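Local structure of peptide amidase (Stenotrophomonas maltophilia, 1M22) at residues R265-L271 / I474-Y480; G99-L103 / K360-G364; H160-G164 / A195-V199; V308-L312 / H408-L413. The protein probably hydrolyses amide bonds, acting as a peptide amidase with serine-based catalysis. All blocks are in the same frame, centred on the assembly; numbering follows the deposited sequence.

Contact 1. Residues R265-L271 / I474-Y480; sequences RLDPQGL and IEMAYAY
The type I beta turn D267-G270, entered through an inverse gamma turn centred on L266, rests on helix 470-484, where P268 and G270 meet A479 and E475. L266 lies over one face of the Y478 ring: its CB stands 3.8 Å from the ring centroid, 3° off the normal, in a CH-pi contact. With CG of Y478 anti to the backbone N (chi1 -180°), the ring extends beneath the loop; CD2 of L266 touches CD1 of Y478 at 3.6 Å, and P268 N meets the ring at the edge. The loop leads into strand 275-279, while the helix covers strand 446-454 of the same mixed sheet, so the contact ties a connection to the layer of helices over that sheet. R265 and E475 run side by side. Bends at chi2 and chi3 of R265 bring its NE to E475 OE2 at 2.7 Å, a salt bridge whose hydrogen bond is bent (136°) and meets the oxygen on its anti side, out of the carboxylate plane. Water 1 joins R265 NH2, E475 OE2 and D267 OD2, linking the two acids, while OD1 of D267 takes Q269 N in an Asx turn. Lacking a side chain, G270 brings its CA within 3.7 Å of E475 O. L271 CG packs on A479 CB at 3.7 Å, and water 2 bridges P268 O to A479 O.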
loop_
_atom_site.group_PDB
_atom_site.type_symbol
_atom_site.label_atom_id
_atom_site.label_comp_id
_atom_site.label_asym_id
_atom_site.label_seq_id
_atom_site.Cartn_x
_atom_site.Cartn_y
_atom_site.Cartn_z
ATOM N N ARG A 265 -10.790 -6.812 -16.087
ATOM C CA ARG A 265 -10.262 -8.085 -15.607
ATOM C C ARG A 265 -11.015 -8.626 -14.393
ATOM O O ARG A 265 -10.615 -9.633 -13.805
ATOM C CB ARG A 265 -8.773 -7.937 -15.273
ATOM C CG ARG A 265 -7.875 -7.689 -16.486
ATOM C CD ARG A 265 -7.582 -8.977 -17.252
ATOM N NE ARG A 265 -8.762 -9.532 -17.912
ATOM C CZ ARG A 265 -9.370 -8.972 -18.954
ATOM N NH1 ARG A 265 -8.914 -7.836 -19.463
ATOM N NH2 ARG A 265 -10.435 -9.553 -19.491
ATOM N N LEU A 266 -12.102 -7.958 -14.013
ATOM C CA LEU A 266 -12.907 -8.410 -12.882
ATOM C C LEU A 266 -13.821 -9.523 -13.402
ATOM O O LEU A 266 -15.030 -9.347 -13.577
ATOM C CB LEU A 266 -13.715 -7.241 -12.310
ATOM C CG LEU A 266 -12.850 -6.080 -11.797
ATOM C CD1 LEU A 266 -13.741 -4.916 -11.402
ATOM C CD2 LEU A 266 -11.994 -6.533 -10.616
ATOM N N ASP A 267 -13.207 -10.675 -13.648
ATOM C CA ASP A 267 -13.882 -11.850 -14.186
ATOM C C ASP A 267 -14.180 -12.880 -13.096
ATOM O O ASP A 267 -13.261 -13.445 -12.511
ATOM C CB ASP A 267 -12.978 -12.479 -15.251
ATOM C CG ASP A 267 -13.656 -13.586 -16.025
ATOM O OD1 ASP A 267 -14.712 -14.078 -15.582
ATOM O OD2 ASP A 267 -13.116 -13.975 -17.083
ATOM N N PRO A 268 -15.470 -13.143 -12.817
ATOM C CA PRO A 268 -15.838 -14.122 -11.788
ATOM C C PRO A 268 -15.392 -15.554 -12.115
ATOM O O PRO A 268 -15.408 -16.432 -11.253
ATOM C CB PRO A 268 -17.358 -13.970 -11.697
ATOM C CG PRO A 268 -17.736 -13.560 -13.075
ATOM C CD PRO A 268 -16.673 -12.547 -13.424
ATOM N N GLN A 269 -14.995 -15.780 -13.365
ATOM C CA GLN A 269 -14.507 -17.087 -13.797
ATOM C C GLN A 269 -12.991 -16.993 -13.989
ATOM O O GLN A 269 -12.378 -17.823 -14.663
ATOM C CB GLN A 269 -15.179 -17.505 -15.108
ATOM C CG GLN A 269 -16.680 -17.737 -14.979
ATOM C CD GLN A 269 -17.307 -18.305 -16.240
ATOM O OE1 GLN A 269 -18.501 -18.605 -16.270
ATOM N NE2 GLN A 269 -16.505 -18.456 -17.287
ATOM N N GLY A 270 -12.398 -15.981 -13.362
ATOM C CA GLY A 270 -10.969 -15.739 -13.472
ATOM C C GLY A 270 -10.003 -16.810 -12.999
ATOM O O GLY A 270 -8.812 -16.728 -13.296
ATOM N N LEU A 271 -10.485 -17.803 -12.259
ATOM C CA LEU A 271 -9.612 -18.873 -11.782
ATOM C C LEU A 271 -9.687 -20.121 -12.655
ATOM O O LEU A 271 -8.889 -21.045 -12.499
ATOM C CB LEU A 271 -9.956 -19.228 -10.334
ATOM C CG LEU A 271 -9.428 -18.232 -9.299
ATOM C CD1 LEU A 271 -10.178 -18.408 -7.989
ATOM C CD2 LEU A 271 -7.929 -18.427 -9.110
ATOM N N ILE A 474 -5.320 -9.812 -10.856
ATOM C CA ILE A 474 -6.608 -9.224 -10.520
ATOM C C ILE A 474 -7.746 -10.190 -10.848
ATOM O O ILE A 474 -8.677 -10.345 -10.055
ATOM C CB ILE A 474 -6.804 -7.880 -11.250
ATOM C CG1 ILE A 474 -5.899 -6.828 -10.605
ATOM C CG2 ILE A 474 -8.267 -7.443 -11.183
ATOM C CD1 ILE A 474 -5.844 -5.503 -11.342
ATOM N N GLU A 475 -7.671 -10.848 -12.005
ATOM C CA GLU A 475 -8.701 -11.812 -12.396
ATOM C C GLU A 475 -8.819 -12.908 -11.343
ATOM O O GLU A 475 -9.919 -13.279 -10.931
ATOM C CB GLU A 475 -8.358 -12.509 -13.717
ATOM C CG GLU A 475 -8.137 -11.633 -14.922
ATOM C CD GLU A 475 -7.896 -12.464 -16.173
ATOM O OE1 GLU A 475 -7.114 -13.441 -16.101
ATOM O OE2 GLU A 475 -8.483 -12.142 -17.227
ATOM N N MET A 476 -7.674 -13.444 -10.931
ATOM C CA MET A 476 -7.650 -14.519 -9.952
ATOM C C MET A 476 -8.116 -14.079 -8.571
ATOM O O MET A 476 -8.910 -14.769 -7.924
ATOM C CB MET A 476 -6.241 -15.114 -9.890
ATOM C CG MET A 476 -5.848 -15.800 -11.197
ATOM S SD MET A 476 -4.192 -16.510 -11.229
ATOM C CE MET A 476 -4.408 -17.875 -10.241
ATOM N N ALA A 477 -7.631 -12.925 -8.125
ATOM C CA ALA A 477 -8.003 -12.393 -6.821
ATOM C C ALA A 477 -9.494 -12.064 -6.774
ATOM O O ALA A 477 -10.165 -12.325 -5.778
ATOM C CB ALA A 477 -7.175 -11.150 -6.515
ATOM N N TYR A 478 -10.013 -11.488 -7.852
ATOM C CA TYR A 478 -11.427 -11.147 -7.913
ATOM C C TYR A 478 -12.285 -12.411 -7.860
ATOM O O TYR A 478 -13.271 -12.473 -7.127
ATOM C CB TYR A 478 -11.730 -10.378 -9.198
ATOM C CG TYR A 478 -13.176 -9.972 -9.342
ATOM C CD1 TYR A 478 -13.708 -8.926 -8.586
ATOM C CD2 TYR A 478 -14.021 -10.635 -10.232
ATOM C CE1 TYR A 478 -15.043 -8.549 -8.714
ATOM C CE2 TYR A 478 -15.359 -10.267 -10.368
ATOM C CZ TYR A 478 -15.861 -9.224 -9.607
ATOM O OH TYR A 478 -17.180 -8.846 -9.733
ATOM N N ALA A 479 -11.908 -13.418 -8.642
ATOM C CA ALA A 479 -12.657 -14.672 -8.668
ATOM C C ALA A 479 -12.691 -15.308 -7.280
ATOM O O ALA A 479 -13.710 -15.853 -6.859
ATOM C CB ALA A 479 -12.034 -15.631 -9.674
ATOM N N TYR A 480 -11.569 -15.245 -6.570
ATOM C CA TYR A 480 -11.503 -15.801 -5.223
ATOM C C TYR A 480 -12.395 -14.996 -4.278
ATOM O O TYR A 480 -13.179 -15.554 -3.508
ATOM C CB TYR A 480 -10.066 -15.771 -4.694
ATOM C CG TYR A 480 -9.991 -16.025 -3.205
ATOM C CD1 TYR A 480 -10.180 -17.304 -2.683
ATOM C CD2 TYR A 480 -9.828 -14.967 -2.312
ATOM C CE1 TYR A 480 -10.219 -17.520 -1.305
ATOM C CE2 TYR A 480 -9.866 -15.172 -0.937
ATOM C CZ TYR A 480 -10.064 -16.446 -0.442
ATOM O OH TYR A 480 -10.138 -16.634 0.920
HETATM O O HOH W 1 -11.068 -12.312 -18.408
HETATM O O HOH W 2 -15.127 -17.425 -8.727
#

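Contact 2. Residues G99-L103 / K360-G364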
loop_
_atom_site.group_PDB
_atom_site.type_symbol
_atom_site.label_atom_id
_atom_site.label_comp_id
_atom_site.label_asym_id
_atom_site.label_seq_id
_atom_site.Cartn_x
_atom_site.Cartn_y
_atom_site.Cartn_z
ATOM N N GLY A 99 5.649 11.802 8.172
ATOM C CA GLY A 99 5.414 11.643 9.599
ATOM C C GLY A 99 6.397 12.372 10.504
ATOM O O GLY A 99 6.238 12.375 11.728
ATOM N N SER A 100 7.404 13.003 9.906
ATOM C CA SER A 100 8.435 13.714 10.663
ATOM C C SER A 100 8.123 15.176 10.962
ATOM O O SER A 100 7.511 15.875 10.159
ATOM C CB SER A 100 9.763 13.630 9.907
ATOM O OG SER A 100 10.767 14.410 10.538
ATOM N N LEU A 101 8.560 15.637 12.130
ATOM C CA LEU A 101 8.350 17.027 12.510
ATOM C C LEU A 101 9.239 17.943 11.665
ATOM O O LEU A 101 8.979 19.139 11.547
ATOM C CB LEU A 101 8.659 17.222 13.996
ATOM C CG LEU A 101 7.668 16.565 14.960
ATOM C CD1 LEU A 101 8.159 16.724 16.390
ATOM C CD2 LEU A 101 6.296 17.200 14.794
ATOM N N ALA A 102 10.281 17.372 11.067
ATOM C CA ALA A 102 11.204 18.144 10.240
ATOM C C ALA A 102 10.549 18.706 8.976
ATOM O O ALA A 102 10.988 19.728 8.445
ATOM C CB ALA A 102 12.404 17.283 9.863
ATOM N N LEU A 103 9.496 18.047 8.498
ATOM C CA LEU A 103 8.814 18.494 7.285
ATOM C C LEU A 103 7.365 18.928 7.511
ATOM O O LEU A 103 6.561 18.929 6.577
ATOM C CB LEU A 103 8.846 17.383 6.232
ATOM C CG LEU A 103 10.219 16.889 5.775
ATOM C CD1 LEU A 103 10.037 15.727 4.815
ATOM C CD2 LEU A 103 10.987 18.019 5.111
ATOM N N LYS A 360 13.623 14.658 22.269
ATOM C CA LYS A 360 12.470 14.436 23.133
ATOM C C LYS A 360 11.212 14.053 22.355
ATOM O O LYS A 360 10.448 13.189 22.787
ATOM C CB LYS A 360 12.196 15.686 23.979
ATOM C CG LYS A 360 10.876 15.653 24.741
ATOM C CD LYS A 360 10.769 14.437 25.648
ATOM C CE LYS A 360 9.408 14.382 26.328
ATOM N NZ LYS A 360 9.247 13.163 27.166
ATOM N N GLN A 361 11.001 14.688 21.207
ATOM C CA GLN A 361 9.819 14.410 20.397
ATOM C C GLN A 361 10.031 13.339 19.331
ATOM O O GLN A 361 9.086 12.651 18.943
ATOM C CB GLN A 361 9.333 15.688 19.701
ATOM C CG GLN A 361 8.907 16.820 20.627
ATOM C CD GLN A 361 10.070 17.441 21.373
ATOM O OE1 GLN A 361 11.094 17.781 20.778
ATOM N NE2 GLN A 361 9.915 17.602 22.683
ATOM N N GLU A 362 11.267 13.192 18.866
ATOM C CA GLU A 362 11.570 12.232 17.806
ATOM C C GLU A 362 12.225 10.911 18.197
ATOM O O GLU A 362 11.938 9.877 17.593
ATOM C CB GLU A 362 12.451 12.903 16.748
ATOM C CG GLU A 362 11.753 13.959 15.902
ATOM C CD GLU A 362 10.793 13.362 14.887
ATOM O OE1 GLU A 362 10.655 12.118 14.856
ATOM O OE2 GLU A 362 10.183 14.141 14.125
ATOM N N LEU A 363 13.101 10.934 19.195
ATOM C CA LEU A 363 13.821 9.728 19.587
ATOM C C LEU A 363 13.471 9.172 20.965
ATOM O O LEU A 363 14.314 8.565 21.622
ATOM C CB LEU A 363 15.326 10.001 19.508
ATOM C CG LEU A 363 15.808 10.630 18.196
ATOM C CD1 LEU A 363 17.285 10.968 18.302
ATOM C CD2 LEU A 363 15.553 9.680 17.033
ATOM N N GLY A 364 12.225 9.358 21.387
ATOM C CA GLY A 364 11.808 8.871 22.690
ATOM C C GLY A 364 11.411 7.405 22.748
ATOM O O GLY A 364 11.571 6.763 23.786
#
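A bend at chi2 (-73°) brings the carboxylate of E362 toward L101, whose backbone N it reaches. In the facing loop, S100 places OG anti to its own backbone N (chi1 175°), where the hydroxyl accepts from A102 N at 3.0 Å and forms an ST turn. Inside that turn the N-H of L101 faces the acid, and L101 N donates to E362 OE2 at 3.0 Å. The bond is nearly straight (168°), and the donor lies almost in line with the C-O bond. The side chain of L101 lies alongside the same oxygen, its CB 3.4 Å from E362 OE2. Further out, CD1 of L101 rests on Q361 CB at 3.7 Å, the two side chains crossing at about a right angle. The contact joins the loop after strand 82-86 to the short helix 359-362, at whose end the chain leaves helical geometry at L363. Around it, F354 of helix 348-357 packs on L101, and R137 binds E362 O. The carboxylate is buried, and its other oxygen, OE1, lies close to OE2 of E132. Two acids brought together in this way would be expected to raise the pKa of one of them, so one of the two may be protonated, while the L101 N-H offers partial compensation for the charge on the OE2 side.

Contact 3. Residues H160-G164 / A195-V199; sequences HSPCG and AINGV
P162 and I196 are the nearest pair by CA position, the CA of P162 lying 6.3 Å from the CA of I196. The loop 160-164 folds as an ST turn, S161 OG accepting from C163 N, before C163 takes up a positive phi (65°). Across the contact, helix 191-196 ends in a Schellman motif with G198 as the C-prime residue. I196 wedges its two branches against the loop: CG2 lies 3.4 Å from S161 O, and CG1 touches C163 CB at 3.8 Å. N197, just past the helix end, sends ND2 to P162 O at 2.9 Å. The bond is bent at the hydrogen (136°), with the carbonyl oxygen close to the amide plane of N197. The same ND2 also binds P193 O, so the amide fastens the loop to the helix. N154 ND2 adds a second link, bonding to both S161 O and I196 O. C163 packs on C192; the disulfide known between C163 and C192 is not formed in this structure. The C163 side chain is about 8 Å from those of S165 and S189, and the loop leads directly into S165. It thus lies beside the Ser-cisSer-Lys catalytic triad of amidase signature enzymes, here S189, S165 and K86.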
loop_
_atom_site.group_PDB
_atom_site.type_symbol
_atom_site.label_atom_id
_atom_site.label_comp_id
_atom_site.label_asym_id
_atom_site.label_seq_id
_atom_site.Cartn_x
_atom_site.Cartn_y
_atom_site.Cartn_z
ATOM N N HIS A 160 -4.217 -2.986 19.434
ATOM C CA HIS A 160 -3.308 -3.692 18.548
ATOM C C HIS A 160 -2.797 -2.917 17.347
ATOM O O HIS A 160 -3.358 -1.902 16.941
ATOM C CB HIS A 160 -3.936 -5.025 18.130
ATOM C CG HIS A 160 -4.068 -5.992 19.266
ATOM N ND1 HIS A 160 -3.800 -7.339 19.147
ATOM C CD2 HIS A 160 -4.407 -5.792 20.562
ATOM C CE1 HIS A 160 -3.965 -7.925 20.320
ATOM N NE2 HIS A 160 -4.333 -7.007 21.196
ATOM N N SER A 161 -1.712 -3.432 16.784
ATOM C CA SER A 161 -1.026 -2.793 15.679
ATOM C C SER A 161 -1.698 -2.790 14.321
ATOM O O SER A 161 -2.348 -3.759 13.929
ATOM C CB SER A 161 0.359 -3.419 15.524
ATOM O OG SER A 161 1.109 -2.743 14.533
ATOM N N PRO A 162 -1.559 -1.675 13.588
ATOM C CA PRO A 162 -2.146 -1.575 12.251
ATOM C C PRO A 162 -1.075 -2.004 11.243
ATOM O O PRO A 162 -1.320 -2.021 10.040
ATOM C CB PRO A 162 -2.451 -0.092 12.127
ATOM C CG PRO A 162 -1.285 0.527 12.843
ATOM C CD PRO A 162 -1.170 -0.341 14.086
ATOM N N CYS A 163 0.100 -2.365 11.754
ATOM C CA CYS A 163 1.254 -2.728 10.927
ATOM C C CYS A 163 1.676 -1.467 10.150
ATOM O O CYS A 163 1.306 -0.360 10.541
ATOM C CB CYS A 163 0.925 -3.887 9.976
ATOM S SG CYS A 163 2.386 -4.710 9.263
ATOM N N GLY A 164 2.434 -1.615 9.064
ATOM C CA GLY A 164 2.903 -0.449 8.316
ATOM C C GLY A 164 3.621 -0.862 7.041
ATOM O O GLY A 164 3.752 -2.057 6.827
ATOM N N ALA A 195 -3.515 -6.640 4.876
ATOM C CA ALA A 195 -3.972 -7.904 5.445
ATOM C C ALA A 195 -4.327 -7.768 6.926
ATOM O O ALA A 195 -5.352 -8.284 7.379
ATOM C CB ALA A 195 -2.898 -8.977 5.265
ATOM N N ILE A 196 -3.469 -7.074 7.667
ATOM C CA ILE A 196 -3.644 -6.868 9.104
ATOM C C ILE A 196 -4.933 -6.115 9.438
ATOM O O ILE A 196 -5.525 -6.322 10.507
ATOM C CB ILE A 196 -2.402 -6.119 9.665
ATOM C CG1 ILE A 196 -1.208 -7.079 9.719
ATOM C CG2 ILE A 196 -2.699 -5.509 11.039
ATOM C CD1 ILE A 196 -1.295 -8.126 10.810
ATOM N N ASN A 197 -5.373 -5.260 8.521
ATOM C CA ASN A 197 -6.589 -4.478 8.720
ATOM C C ASN A 197 -7.773 -4.938 7.862
ATOM O O ASN A 197 -8.730 -4.192 7.657
ATOM C CB ASN A 197 -6.288 -2.992 8.493
ATOM C CG ASN A 197 -5.332 -2.430 9.533
ATOM O OD1 ASN A 197 -5.716 -2.194 10.683
ATOM N ND2 ASN A 197 -4.079 -2.227 9.143
ATOM N N GLY A 198 -7.696 -6.166 7.354
ATOM C CA GLY A 198 -8.794 -6.735 6.588
ATOM C C GLY A 198 -9.244 -6.082 5.299
ATOM O O GLY A 198 -10.441 -6.076 4.992
ATOM N N VAL A 199 -8.299 -5.552 4.529
ATOM C CA VAL A 199 -8.632 -4.917 3.261
ATOM C C VAL A 199 -7.732 -5.428 2.146
ATOM O O VAL A 199 -6.797 -6.200 2.385
ATOM C CB VAL A 199 -8.518 -3.367 3.337
ATOM C CG1 VAL A 199 -9.505 -2.825 4.362
ATOM C CG2 VAL A 199 -7.099 -2.953 3.690
#

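Contact 4. Residues V308-L312 / H408-L413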
loop_
_atom_site.group_PDB
_atom_site.type_symbol
_atom_site.label_atom_id
_atom_site.label_comp_id
_atom_site.label_asym_id
_atom_site.label_seq_id
_atom_site.Cartn_x
_atom_site.Cartn_y
_atom_site.Cartn_z
ATOM N N VAL A 308 -1.186 -26.592 -6.263
ATOM C CA VAL A 308 -0.174 -27.556 -5.860
ATOM C C VAL A 308 0.804 -26.941 -4.872
ATOM O O VAL A 308 1.152 -25.765 -4.972
ATOM C CB VAL A 308 0.616 -28.084 -7.074
ATOM C CG1 VAL A 308 -0.319 -28.833 -8.014
ATOM C CG2 VAL A 308 1.293 -26.933 -7.794
ATOM N N PRO A 309 1.256 -27.732 -3.892
ATOM C CA PRO A 309 2.203 -27.237 -2.892
ATOM C C PRO A 309 3.586 -27.084 -3.511
ATOM O O PRO A 309 4.072 -27.991 -4.192
ATOM C CB PRO A 309 2.163 -28.321 -1.820
ATOM C CG PRO A 309 1.949 -29.562 -2.630
ATOM C CD PRO A 309 0.888 -29.134 -3.620
ATOM N N VAL A 310 4.216 -25.937 -3.282
ATOM C CA VAL A 310 5.540 -25.685 -3.827
ATOM C C VAL A 310 6.382 -24.865 -2.860
ATOM O O VAL A 310 5.856 -24.205 -1.963
ATOM C CB VAL A 310 5.466 -24.924 -5.179
ATOM C CG1 VAL A 310 4.605 -25.694 -6.170
ATOM C CG2 VAL A 310 4.916 -23.523 -4.964
ATOM N N GLU A 311 7.695 -24.924 -3.042
ATOM C CA GLU A 311 8.618 -24.170 -2.211
ATOM C C GLU A 311 9.269 -23.107 -3.083
ATOM O O GLU A 311 9.631 -23.369 -4.232
ATOM C CB GLU A 311 9.694 -25.088 -1.625
ATOM C CG GLU A 311 9.167 -26.121 -0.646
ATOM C CD GLU A 311 10.276 -26.940 -0.016
ATOM O OE1 GLU A 311 11.008 -27.626 -0.761
ATOM O OE2 GLU A 311 10.417 -26.898 1.223
ATOM N N LEU A 312 9.400 -21.903 -2.543
ATOM C CA LEU A 312 10.009 -20.806 -3.279
ATOM C C LEU A 312 11.525 -20.939 -3.229
ATOM O O LEU A 312 12.124 -20.898 -2.156
ATOM C CB LEU A 312 9.591 -19.465 -2.669
ATOM C CG LEU A 312 10.100 -18.208 -3.379
ATOM C CD1 LEU A 312 9.479 -18.115 -4.761
ATOM C CD2 LEU A 312 9.744 -16.977 -2.556
ATOM N N HIS A 408 6.349 -25.576 -12.263
ATOM C CA HIS A 408 5.053 -26.253 -12.336
ATOM C C HIS A 408 4.094 -25.530 -13.277
ATOM O O HIS A 408 2.885 -25.756 -13.234
ATOM C CB HIS A 408 4.427 -26.339 -10.939
ATOM C CG HIS A 408 5.147 -27.265 -10.010
ATOM N ND1 HIS A 408 4.857 -28.610 -9.925
ATOM C CD2 HIS A 408 6.162 -27.044 -9.142
ATOM C CE1 HIS A 408 5.662 -29.176 -9.044
ATOM N NE2 HIS A 408 6.463 -28.247 -8.554
ATOM N N GLN A 409 4.654 -24.683 -14.137
ATOM C CA GLN A 409 3.887 -23.882 -15.089
ATOM C C GLN A 409 2.700 -23.232 -14.386
ATOM O O GLN A 409 1.538 -23.463 -14.732
ATOM C CB GLN A 409 3.400 -24.728 -16.271
ATOM C CG GLN A 409 3.006 -23.855 -17.460
ATOM C CD GLN A 409 2.609 -24.642 -18.688
ATOM O OE1 GLN A 409 3.326 -25.540 -19.125
ATOM N NE2 GLN A 409 1.465 -24.295 -19.265
ATOM N N LEU A 410 3.025 -22.401 -13.402
ATOM C CA LEU A 410 2.030 -21.707 -12.596
ATOM C C LEU A 410 1.764 -20.279 -13.055
ATOM O O LEU A 410 2.608 -19.635 -13.684
ATOM C CB LEU A 410 2.490 -21.678 -11.138
ATOM C CG LEU A 410 2.873 -23.032 -10.537
ATOM C CD1 LEU A 410 3.509 -22.818 -9.176
ATOM C CD2 LEU A 410 1.642 -23.922 -10.430
ATOM N N ASP A 411 0.577 -19.789 -12.711
ATOM C CA ASP A 411 0.159 -18.432 -13.037
ATOM C C ASP A 411 0.416 -17.501 -11.864
ATOM O O ASP A 411 0.581 -16.297 -12.042
ATOM C CB ASP A 411 -1.328 -18.402 -13.371
ATOM C CG ASP A 411 -1.645 -19.152 -14.633
ATOM O OD1 ASP A 411 -2.196 -20.270 -14.551
ATOM O OD2 ASP A 411 -1.324 -18.616 -15.710
ATOM N N ALA A 412 0.436 -18.067 -10.664
ATOM C CA ALA A 412 0.665 -17.280 -9.465
ATOM C C ALA A 412 1.046 -18.161 -8.293
ATOM O O ALA A 412 0.873 -19.385 -8.320
ATOM C CB ALA A 412 -0.589 -16.480 -9.116
ATOM N N LEU A 413 1.582 -17.515 -7.265
ATOM C CA LEU A 413 1.961 -18.179 -6.031
ATOM C C LEU A 413 1.059 -17.557 -4.975
ATOM O O LEU A 413 0.784 -16.357 -5.022
ATOM C CB LEU A 413 3.424 -17.891 -5.690
ATOM C CG LEU A 413 4.439 -18.288 -6.763
ATOM C CD1 LEU A 413 5.835 -17.848 -6.353
ATOM C CD2 LEU A 413 4.392 -19.793 -6.970
#
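V308 and L410 meet through methyl groups, CG2 of V308 lying 4.0 Å from CD2 of L410. V310 spreads its two methyls over different partners: CG1 approaches L410 CD1 at 4.3 Å, and CG2 approaches L413 CD2, also at 4.3 Å. The imidazole of H408 comes toward V310 from the opposite direction and lies near CG1 of V310. At the far end L312, with CG anti to the backbone N (chi1 -177°), turns its CD1 to within 4.0 Å of CD1 of L413, and these two side chains cross at about a right angle. Apart from H408 the contact is made of apolar side chains, from strands 306-310 and 412-416 and the chain next to them. These strands are not neighbours: 275-279 runs between them, parallel to both, and 306-310 is the edge of the mixed sheet. V308 and V310 pair with that middle strand through backbone bonds, and its L279 packs against V310, L312 and L413. Helix 383-407 covers the group, A404 touching L312 and L413 and L405 touching L410 and L413. The helix closes in a Schellman motif with Q409 as C-prime residue, which turns the chain toward strand 412-416. R275 braces this turn by binding H408 O through NH2, while D411 accepts from R275 N and forms a salt bridge with K472.

In the fold
Contacts 1 and 4 lie on the same side of the chain's centre, their centres 18 Å apart, and they touch where M476 SD of helix 470-484 packs on the CB atoms of D411 and A412. Contact 4 is nested in the loop closed by contact 1, and strand 275-279 follows the loop of one and separates the strands of the other. Contact 2 lies on the opposite side of the chain's centre, about 43 Å from contact 1 between centres, and its segments alternate with those of both. Contact 3, nested inside contact 2 along the chain, is closest to the chain's centre, beside the catalytic residues; the other three lie in the outer parts of the fold, away from that site.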